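Local coordinates for sugar phosphate isomerase/epimerase (Parabacteroides distasonis, PDB 3OBE), which is of unconfirmed function but probably acts as an isomerase or epimerase on sugar phosphates, with a xylose isomerase-like TIM-barrel fold, at residues 25-34 and 285-293; 55-65 and 115-126. One frame throughout, in Å; residues are numbered along the deposited sequence.

Contact 1 (25-34 and 285-293); sequences LQTYSLGQEL and RTQFEGVEK
The backbones of L30 and Q287 lie 5.3 Å apart at their CA atoms, where the turn after strand 24-26 meets the first turn of helix 287-300. There the carboxylate of E33 receives two first-turn amides of the helix, Q287 N on OE2 at 2.9 Å and F288 N on OE1 at 2.9 Å. Both oxygens are met on their syn sides. The E33 chain, extended beyond CG (chi2 179°), carries the carboxylate to these amides, while the N-cap residue T286 takes E289 N on OG1. The contact joins the outer helix that follows strand 273-276 to the segment leaving strand 24-26, the eighth and first strands that close a TIM barrel. Bent at chi2 (-60°), Q287 turns its amide back so that NE2 donates to S29 O at 2.8 Å; the acceptor lies almost in the amide plane, and E279 O takes a second bond from NE2. Beside these polar bonds, L30 CD2 sits over the centre of the F288 ring, 3.9 Å from the centroid, in a CH-pi contact. The same methyl meets V291 CG2 at 3.8 Å, and V291 CG1 in turn touches L25 CD2, with L45 packed against both residues.

Contact 2 (55-65 and 115-126); sequences IFGYREDTGKF and FWKKATDIHAEL. With EOH (ethanol), chain G.
Aromatic contacts dominate where Y58, F65, F115 and H123 cluster between the loop after strand 52-55 and helix 109-126. The F65 ring turns its edge to the face of H123 in an offset edge-to-face pair, with planes at 78° and F65 CE2 3.7 Å from H123 NE2. Y58, with CG anti to the backbone N (chi1 174°), sends its ring between F115 and H123. F115 CE1 lies in the plane of the Y58 ring, 3.9 Å from Y58 CE2.

Aliphatic groups complete the surface. A119 CB approaches Y58 CZ, I122 CG2 packs on F65 CE1, and the branches of I55 and L126 meet tip to tip, CD1 to CD2, at 3.5 Å. G63 O packs 3.4 Å from I122 CG2; G63 has no side chain where I122 CD1 comes close, and its positive phi favours glycine.

One water links the segments, bonding to Y58 OH at 2.7 Å and donating to F115 O. H123 ND1 donates to A119 O one turn earlier, while S95 OG pairs with NE2, fixing the tilt of the imidazole. The E60 side chain crosses F115 at about a right angle, OE1 3.4 Å from F115 CE1, and OE1 accepts from S100 N. The loop is thus held to this outer helix of the barrel mainly by apolar and aromatic contact, while H123 bonds within its helix and to S95, and E60 to S100.

Contact 1 and contact 2 have centres 23 Å apart yet touch where the first two barrel strands end. Q26 NE2 lies 3.2 Å from I55 O, a probable hydrogen bond, and Y28 packs its ring edge-to-face with that of F56. Segments 25-34 and 285-293 bracket contact 2 in sequence, 251 residues apart against 50. Both contacts lie near bound ethanol, probably from the crystallisation liquor: one ethanol sits over a face of F56, its O making a weak hydrogen bond to F56 O at 2.8 Å and another bond to Y81 OH, and the side chain of Q287 is about 4 Å from a bound ethanol. Whether either site marks a substrate pocket is not established.

Contact 1 (25-34 and 285-293)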
loop_
_atom_site.group_PDB
_atom_site.type_symbol
_atom_site.label_atom_id
_atom_site.label_comp_id
_atom_site.label_asym_id
_atom_site.label_seq_id
_atom_site.Cartn_x
_atom_site.Cartn_y
_atom_site.Cartn_z
ATOM N N LEU A 25 -2.926 2.528 8.439
ATOM C CA LEU A 25 -1.807 3.474 8.342
ATOM C C LEU A 25 -0.589 2.745 7.848
ATOM O O LEU A 25 -0.226 1.698 8.414
ATOM C CB LEU A 25 -1.461 4.065 9.742
ATOM C CG LEU A 25 -0.264 5.040 9.756
ATOM C CD1 LEU A 25 -0.581 6.335 9.017
ATOM C CD2 LEU A 25 0.187 5.378 11.169
ATOM N N GLN A 26 0.096 3.322 6.856
ATOM C CA GLN A 26 1.445 2.882 6.497
ATOM C C GLN A 26 2.435 3.501 7.472
ATOM O O GLN A 26 2.576 4.710 7.560
ATOM C CB GLN A 26 1.759 3.239 5.046
ATOM C CG GLN A 26 3.237 3.192 4.625
ATOM C CD GLN A 26 3.944 1.880 4.956
ATOM O OE1 GLN A 26 4.809 1.852 5.821
ATOM N NE2 GLN A 26 3.558 0.784 4.283
ATOM N N THR A 27 3.101 2.669 8.264
ATOM C CA THR A 27 3.861 3.158 9.365
ATOM C C THR A 27 5.169 3.905 9.011
ATOM O O THR A 27 5.776 4.604 9.872
ATOM C CB THR A 27 4.231 1.998 10.323
ATOM O OG1 THR A 27 5.023 1.044 9.627
ATOM C CG2 THR A 27 2.934 1.357 10.961
ATOM N N TYR A 28 5.589 3.768 7.761
ATOM C CA TYR A 28 6.669 4.570 7.246
ATOM C C TYR A 28 6.361 6.077 7.415
ATOM O O TYR A 28 7.279 6.875 7.576
ATOM C CB TYR A 28 6.904 4.234 5.797
ATOM C CG TYR A 28 8.153 4.864 5.219
ATOM C CD1 TYR A 28 9.412 4.435 5.604
ATOM C CD2 TYR A 28 8.042 5.922 4.305
ATOM C CE1 TYR A 28 10.557 5.014 5.066
ATOM C CE2 TYR A 28 9.180 6.507 3.772
ATOM C CZ TYR A 28 10.409 6.059 4.162
ATOM O OH TYR A 28 11.528 6.635 3.610
ATOM N N SER A 29 5.074 6.421 7.486
ATOM C CA SER A 29 4.643 7.805 7.741
ATOM C C SER A 29 5.224 8.415 8.999
ATOM O O SER A 29 5.355 9.625 9.058
ATOM C CB SER A 29 3.110 7.882 7.874
ATOM O OG SER A 29 2.488 7.376 6.705
ATOM N N LEU A 30 5.524 7.598 10.012
ATOM C CA LEU A 30 5.864 8.114 11.322
ATOM C C LEU A 30 7.374 8.127 11.517
ATOM O O LEU A 30 7.871 8.767 12.434
ATOM C CB LEU A 30 5.212 7.255 12.393
ATOM C CG LEU A 30 3.696 7.438 12.457
ATOM C CD1 LEU A 30 3.073 6.405 13.411
ATOM C CD2 LEU A 30 3.412 8.879 12.994
ATOM N N GLY A 31 8.075 7.420 10.618
ATOM C CA GLY A 31 9.481 7.023 10.779
ATOM C C GLY A 31 9.893 6.737 12.192
ATOM O O GLY A 31 9.319 5.863 12.911
ATOM N N GLN A 32 10.827 7.562 12.649
ATOM C CA GLN A 32 11.467 7.346 13.931
ATOM C C GLN A 32 10.539 7.705 15.074
ATOM O O GLN A 32 10.776 7.284 16.193
ATOM C CB GLN A 32 12.803 8.131 14.004
ATOM C CG GLN A 32 13.891 7.494 13.148
ATOM C CD GLN A 32 14.300 6.114 13.666
ATOM O OE1 GLN A 32 14.372 5.879 14.884
ATOM N NE2 GLN A 32 14.531 5.186 12.744
ATOM N N GLU A 33 9.462 8.463 14.806
ATOM C CA GLU A 33 8.605 8.883 15.924
ATOM C C GLU A 33 7.914 7.684 16.556
ATOM O O GLU A 33 7.688 7.684 17.771
ATOM C CB GLU A 33 7.550 9.900 15.508
ATOM C CG GLU A 33 8.130 11.157 14.957
ATOM C CD GLU A 33 7.093 12.174 14.510
ATOM O OE1 GLU A 33 5.949 12.176 15.058
ATOM O OE2 GLU A 33 7.474 12.996 13.634
ATOM N N LEU A 34 7.621 6.672 15.749
ATOM C CA LEU A 34 6.995 5.435 16.241
ATOM C C LEU A 34 8.072 4.490 16.800
ATOM O O LEU A 34 7.950 4.019 17.918
ATOM C CB LEU A 34 6.175 4.736 15.140
ATOM C CG LEU A 34 5.433 3.437 15.506
ATOM C CD1 LEU A 34 4.512 3.592 16.723
ATOM C CD2 LEU A 34 4.636 2.867 14.286
ATOM N N ARG A 285 6.193 20.409 11.868
ATOM C CA ARG A 285 5.281 19.675 12.737
ATOM C C ARG A 285 5.705 18.205 12.812
ATOM O O ARG A 285 6.505 17.710 12.008
ATOM C CB ARG A 285 3.857 19.797 12.222
ATOM C CG ARG A 285 3.330 21.256 12.187
ATOM C CD ARG A 285 2.033 21.285 11.426
ATOM N NE ARG A 285 2.265 21.140 9.989
ATOM C CZ ARG A 285 1.358 21.385 9.049
ATOM N NH1 ARG A 285 0.125 21.700 9.392
ATOM N NH2 ARG A 285 1.680 21.256 7.776
ATOM N N THR A 286 5.133 17.498 13.771
ATOM C CA THR A 286 5.404 16.069 13.891
ATOM C C THR A 286 4.565 15.263 12.915
ATOM O O THR A 286 3.429 15.616 12.586
ATOM C CB THR A 286 5.137 15.546 15.330
ATOM O OG1 THR A 286 3.741 15.664 15.660
ATOM C CG2 THR A 286 5.952 16.280 16.348
ATOM N N GLN A 287 5.094 14.107 12.510
ATOM C CA GLN A 287 4.284 13.160 11.755
ATOM C C GLN A 287 3.108 12.673 12.567
ATOM O O GLN A 287 2.021 12.498 11.997
ATOM C CB GLN A 287 5.141 11.996 11.255
ATOM C CG GLN A 287 6.205 12.440 10.237
ATOM C CD GLN A 287 5.582 13.074 9.020
ATOM O OE1 GLN A 287 5.549 14.294 8.901
ATOM N NE2 GLN A 287 5.084 12.261 8.107
ATOM N N PHE A 288 3.289 12.486 13.875
ATOM C CA PHE A 288 2.128 12.059 14.705
ATOM C C PHE A 288 0.972 13.012 14.572
ATOM O O PHE A 288 -0.164 12.578 14.463
ATOM C CB PHE A 288 2.474 11.838 16.164
ATOM C CG PHE A 288 2.625 10.399 16.510
ATOM C CD1 PHE A 288 1.523 9.573 16.541
ATOM C CD2 PHE A 288 3.867 9.861 16.769
ATOM C CE1 PHE A 288 1.657 8.239 16.860
ATOM C CE2 PHE A 288 4.001 8.504 17.069
ATOM C CZ PHE A 288 2.878 7.717 17.119
ATOM N N GLU A 289 1.245 14.310 14.611
ATOM C CA GLU A 289 0.178 15.293 14.446
ATOM C C GLU A 289 -0.584 15.105 13.171
ATOM O O GLU A 289 -1.807 15.073 13.168
ATOM C CB GLU A 289 0.707 16.717 14.543
ATOM C CG GLU A 289 -0.461 17.727 14.400
ATOM C CD GLU A 289 -0.052 19.165 14.379
ATOM O OE1 GLU A 289 1.145 19.462 14.582
ATOM O OE2 GLU A 289 -0.972 19.998 14.086
ATOM N N GLY A 290 0.138 14.961 12.073
ATOM C CA GLY A 290 -0.493 14.813 10.743
ATOM C C GLY A 290 -1.288 13.531 10.645
ATOM O O GLY A 290 -2.405 13.525 10.131
ATOM N N VAL A 291 -0.760 12.491 11.277
ATOM C CA VAL A 291 -1.422 11.188 11.295
ATOM C C VAL A 291 -2.693 11.236 12.160
ATOM O O VAL A 291 -3.728 10.715 11.787
ATOM C CB VAL A 291 -0.403 10.106 11.760
ATOM C CG1 VAL A 291 -1.098 8.900 12.248
ATOM C CG2 VAL A 291 0.601 9.829 10.587
ATOM N N GLU A 292 -2.616 11.913 13.290
ATOM C CA GLU A 292 -3.778 12.066 14.178
ATOM C C GLU A 292 -4.884 12.924 13.551
ATOM O O GLU A 292 -6.056 12.551 13.617
ATOM C CB GLU A 292 -3.316 12.654 15.491
ATOM C CG GLU A 292 -2.575 11.635 16.314
ATOM C CD GLU A 292 -2.080 12.161 17.627
ATOM O OE1 GLU A 292 -1.653 13.351 17.701
ATOM O OE2 GLU A 292 -2.127 11.379 18.607
ATOM N N LYS A 293 -4.505 14.031 12.945
ATOM C CA LYS A 293 -5.440 14.933 12.287
ATOM C C LYS A 293 -6.074 14.288 11.051
ATOM O O LYS A 293 -7.259 14.514 10.774
ATOM C CB LYS A 293 -4.792 16.270 11.949
ATOM C CG LYS A 293 -4.679 17.123 13.244
ATOM C CD LYS A 293 -4.127 18.468 13.041
ATOM C CE LYS A 293 -4.419 19.267 14.324
ATOM N NZ LYS A 293 -3.392 20.181 14.656
#

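Contact 2 (55-65 and 115-126)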
loop_
_atom_site.group_PDB
_atom_site.type_symbol
_atom_site.label_atom_id
_atom_site.label_comp_id
_atom_site.label_asym_id
_atom_site.label_seq_id
_atom_site.Cartn_x
_atom_site.Cartn_y
_atom_site.Cartn_z
ATOM N N ILE A 55 3.141 -2.267 7.153
ATOM C CA ILE A 55 4.513 -2.030 7.604
ATOM C C ILE A 55 5.486 -1.982 6.404
ATOM O O ILE A 55 5.063 -1.909 5.245
ATOM C CB ILE A 55 4.914 -3.048 8.707
ATOM C CG1 ILE A 55 4.901 -4.467 8.173
ATOM C CG2 ILE A 55 3.965 -2.848 9.958
ATOM C CD1 ILE A 55 5.598 -5.448 9.078
ATOM N N PHE A 56 6.769 -1.965 6.727
ATOM C CA PHE A 56 7.842 -1.842 5.779
ATOM C C PHE A 56 9.074 -2.455 6.430
ATOM O O PHE A 56 9.080 -2.757 7.604
ATOM C CB PHE A 56 8.051 -0.365 5.404
ATOM C CG PHE A 56 8.596 0.462 6.518
ATOM C CD1 PHE A 56 7.772 0.983 7.483
ATOM C CD2 PHE A 56 9.973 0.689 6.618
ATOM C CE1 PHE A 56 8.298 1.762 8.532
ATOM C CE2 PHE A 56 10.497 1.454 7.670
ATOM C CZ PHE A 56 9.658 1.972 8.614
ATOM N N GLY A 57 10.150 -2.585 5.662
ATOM C CA GLY A 57 11.458 -2.835 6.261
ATOM C C GLY A 57 11.930 -4.280 6.212
ATOM O O GLY A 57 12.947 -4.625 6.802
ATOM N N TYR A 58 11.162 -5.142 5.578
ATOM C CA TYR A 58 11.522 -6.555 5.470
ATOM C C TYR A 58 12.916 -6.690 4.902
ATOM O O TYR A 58 13.236 -6.039 3.944
ATOM C CB TYR A 58 10.551 -7.265 4.521
ATOM C CG TYR A 58 10.942 -8.710 4.223
ATOM C CD1 TYR A 58 10.786 -9.711 5.169
ATOM C CD2 TYR A 58 11.511 -9.067 3.000
ATOM C CE1 TYR A 58 11.141 -11.011 4.897
ATOM C CE2 TYR A 58 11.850 -10.376 2.712
ATOM C CZ TYR A 58 11.664 -11.341 3.648
ATOM O OH TYR A 58 12.014 -12.656 3.406
ATOM N N ARG A 59 13.742 -7.546 5.492
ATOM C CA ARG A 59 15.108 -7.762 4.969
ATOM C C ARG A 59 15.203 -9.199 4.517
ATOM O O ARG A 59 14.982 -10.096 5.316
ATOM C CB ARG A 59 16.167 -7.518 6.062
ATOM C CG ARG A 59 16.252 -6.082 6.554
ATOM C CD ARG A 59 17.021 -5.187 5.582
ATOM N N GLU A 60 15.515 -9.426 3.243
ATOM C CA GLU A 60 15.479 -10.770 2.701
ATOM C C GLU A 60 16.613 -11.657 3.203
ATOM O O GLU A 60 16.492 -12.861 3.166
ATOM C CB GLU A 60 15.437 -10.751 1.163
ATOM C CG GLU A 60 16.732 -10.391 0.521
ATOM C CD GLU A 60 16.530 -9.945 -0.905
ATOM O OE1 GLU A 60 15.899 -8.896 -1.131
ATOM O OE2 GLU A 60 16.962 -10.680 -1.797
ATOM N N ASP A 61 17.709 -11.093 3.694
ATOM C CA ASP A 61 18.822 -11.959 4.153
ATOM C C ASP A 61 18.485 -12.580 5.504
ATOM O O ASP A 61 18.693 -13.786 5.686
ATOM C CB ASP A 61 20.177 -11.224 4.197
ATOM C CG ASP A 61 20.167 -9.982 5.060
ATOM O OD1 ASP A 61 19.134 -9.279 5.177
ATOM O OD2 ASP A 61 21.240 -9.688 5.632
ATOM N N THR A 62 17.924 -11.770 6.414
ATOM C CA THR A 62 17.618 -12.218 7.777
ATOM C C THR A 62 16.166 -12.588 7.998
ATOM O O THR A 62 15.844 -13.238 8.974
ATOM C CB THR A 62 17.960 -11.120 8.797
ATOM O OG1 THR A 62 17.204 -9.937 8.510
ATOM C CG2 THR A 62 19.472 -10.800 8.772
ATOM N N GLY A 63 15.271 -12.134 7.123
ATOM C CA GLY A 63 13.860 -12.336 7.351
ATOM C C GLY A 63 13.238 -11.491 8.456
ATOM O O GLY A 63 12.091 -11.728 8.832
ATOM N N LYS A 64 13.969 -10.488 8.943
ATOM C CA LYS A 64 13.468 -9.607 10.001
ATOM C C LYS A 64 13.106 -8.248 9.404
ATOM O O LYS A 64 13.288 -8.024 8.190
ATOM C CB LYS A 64 14.514 -9.499 11.120
ATOM C CG LYS A 64 14.690 -10.793 11.833
ATOM C CD LYS A 64 15.488 -10.616 13.081
ATOM C CE LYS A 64 15.924 -11.917 13.650
ATOM N NZ LYS A 64 16.883 -11.650 14.771
ATOM N N PHE A 65 12.546 -7.371 10.239
ATOM C CA PHE A 65 12.078 -6.067 9.811
ATOM C C PHE A 65 12.861 -5.031 10.581
ATOM O O PHE A 65 13.056 -5.175 11.791
ATOM C CB PHE A 65 10.564 -5.893 10.122
ATOM C CG PHE A 65 9.686 -6.913 9.420
ATOM C CD1 PHE A 65 9.508 -8.183 9.951
ATOM C CD2 PHE A 65 9.121 -6.620 8.207
ATOM C CE1 PHE A 65 8.759 -9.123 9.290
ATOM C CE2 PHE A 65 8.341 -7.567 7.523
ATOM C CZ PHE A 65 8.156 -8.791 8.050
ATOM N N PHE A 115 12.794 -15.105 -3.531
ATOM C CA PHE A 115 12.515 -13.955 -2.689
ATOM C C PHE A 115 11.096 -14.049 -2.161
ATOM O O PHE A 115 10.849 -13.898 -0.953
ATOM C CB PHE A 115 12.662 -12.635 -3.461
ATOM C CG PHE A 115 12.197 -11.439 -2.685
ATOM C CD1 PHE A 115 13.059 -10.780 -1.820
ATOM C CD2 PHE A 115 10.871 -10.988 -2.781
ATOM C CE1 PHE A 115 12.620 -9.698 -1.058
ATOM C CE2 PHE A 115 10.420 -9.916 -2.044
ATOM C CZ PHE A 115 11.288 -9.267 -1.152
ATOM N N TRP A 116 10.150 -14.230 -3.078
ATOM C CA TRP A 116 8.731 -14.185 -2.680
ATOM C C TRP A 116 8.325 -15.379 -1.821
ATOM O O TRP A 116 7.478 -15.243 -0.947
ATOM C CB TRP A 116 7.830 -13.998 -3.899
ATOM C CG TRP A 116 7.925 -12.606 -4.456
ATOM C CD1 TRP A 116 8.476 -12.219 -5.632
ATOM C CD2 TRP A 116 7.521 -11.393 -3.800
ATOM N NE1 TRP A 116 8.441 -10.862 -5.773
ATOM C CE2 TRP A 116 7.853 -10.320 -4.663
ATOM C CE3 TRP A 116 6.897 -11.102 -2.589
ATOM C CZ2 TRP A 116 7.567 -8.996 -4.341
ATOM C CZ3 TRP A 116 6.658 -9.813 -2.257
ATOM C CH2 TRP A 116 7.012 -8.747 -3.128
ATOM N N LYS A 117 8.925 -16.551 -2.075
ATOM C CA LYS A 117 8.628 -17.742 -1.258
ATOM C C LYS A 117 9.070 -17.493 0.193
ATOM O O LYS A 117 8.314 -17.715 1.160
ATOM C CB LYS A 117 9.278 -19.000 -1.838
ATOM C CG LYS A 117 8.640 -19.539 -3.056
ATOM C CD LYS A 117 9.487 -20.681 -3.627
ATOM C CE LYS A 117 8.831 -21.341 -4.838
ATOM N NZ LYS A 117 9.537 -22.615 -5.175
ATOM N N LYS A 118 10.298 -17.033 0.374
ATOM C CA LYS A 118 10.779 -16.817 1.723
ATOM C C LYS A 118 10.001 -15.721 2.418
ATOM O O LYS A 118 9.593 -15.858 3.612
ATOM C CB LYS A 118 12.286 -16.504 1.715
ATOM C CG LYS A 118 12.806 -16.140 3.068
ATOM C CD LYS A 118 14.338 -16.031 3.088
ATOM C CE LYS A 118 14.860 -15.781 4.505
ATOM N NZ LYS A 118 14.456 -16.865 5.436
ATOM N N ALA A 119 9.743 -14.634 1.680
ATOM C CA ALA A 119 8.995 -13.527 2.241
ATOM C C ALA A 119 7.594 -13.975 2.658
ATOM O O ALA A 119 7.116 -13.535 3.695
ATOM C CB ALA A 119 8.903 -12.344 1.274
ATOM N N THR A 120 6.966 -14.861 1.875
ATOM C CA THR A 120 5.608 -15.328 2.194
ATOM C C THR A 120 5.627 -16.131 3.497
ATOM O O THR A 120 4.764 -15.932 4.361
ATOM C CB THR A 120 5.036 -16.164 1.049
ATOM O OG1 THR A 120 4.959 -15.328 -0.138
ATOM C CG2 THR A 120 3.674 -16.782 1.427
ATOM N N ASP A 121 6.626 -16.995 3.654
ATOM C CA ASP A 121 6.735 -17.812 4.877
ATOM C C ASP A 121 6.792 -16.890 6.118
ATOM O O ASP A 121 6.149 -17.129 7.154
ATOM C CB ASP A 121 7.943 -18.726 4.795
ATOM C CG ASP A 121 7.750 -19.892 3.812
ATOM O OD1 ASP A 121 6.608 -20.218 3.421
ATOM O OD2 ASP A 121 8.770 -20.478 3.438
ATOM N N ILE A 122 7.579 -15.828 6.014
ATOM C CA ILE A 122 7.760 -14.875 7.132
ATOM C C ILE A 122 6.487 -14.087 7.362
ATOM O O ILE A 122 6.077 -13.882 8.493
ATOM C CB ILE A 122 8.933 -13.920 6.858
ATOM C CG1 ILE A 122 10.267 -14.688 6.851
ATOM C CG2 ILE A 122 8.949 -12.699 7.834
ATOM C CD1 ILE A 122 10.700 -15.219 8.207
ATOM N N HIS A 123 5.819 -13.688 6.285
ATOM C CA HIS A 123 4.635 -12.859 6.419
ATOM C C HIS A 123 3.427 -13.689 6.841
ATOM O O HIS A 123 2.488 -13.142 7.463
ATOM C CB HIS A 123 4.341 -12.073 5.122
ATOM C CG HIS A 123 5.221 -10.865 4.937
ATOM N ND1 HIS A 123 6.548 -10.976 4.566
ATOM C CD2 HIS A 123 4.989 -9.542 5.133
ATOM C CE1 HIS A 123 7.081 -9.766 4.520
ATOM N NE2 HIS A 123 6.155 -8.875 4.831
ATOM N N ALA A 124 3.442 -14.994 6.574
ATOM C CA ALA A 124 2.374 -15.876 7.110
ATOM C C ALA A 124 2.488 -15.907 8.635
ATOM O O ALA A 124 1.484 -15.819 9.387
ATOM C CB ALA A 124 2.460 -17.269 6.469
ATOM N N GLU A 125 3.715 -15.987 9.130
ATOM C CA GLU A 125 3.948 -15.908 10.572
ATOM C C GLU A 125 3.435 -14.583 11.147
ATOM O O GLU A 125 2.866 -14.555 12.251
ATOM C CB GLU A 125 5.454 -16.000 10.905
ATOM C CG GLU A 125 6.228 -17.261 10.665
ATOM C CD GLU A 125 7.750 -17.051 11.004
ATOM O OE1 GLU A 125 8.309 -15.961 10.740
ATOM O OE2 GLU A 125 8.375 -17.951 11.567
ATOM N N LEU A 126 3.665 -13.495 10.417
ATOM C CA LEU A 126 3.295 -12.145 10.830
ATOM C C LEU A 126 1.760 -11.985 10.836
ATOM O O LEU A 126 1.245 -11.186 11.607
ATOM C CB LEU A 126 3.944 -11.120 9.897
ATOM C CG LEU A 126 3.901 -9.631 10.239
ATOM C CD1 LEU A 126 4.619 -9.357 11.591
ATOM C CD2 LEU A 126 4.481 -8.803 9.087
HETATM C C1 EOH G . 9.838 -1.627 10.185
HETATM C C2 EOH G . 10.093 -0.631 11.280
HETATM O O EOH G . 8.620 -2.315 10.315
HETATM O O HOH W 1 12.839 -13.088 0.874
#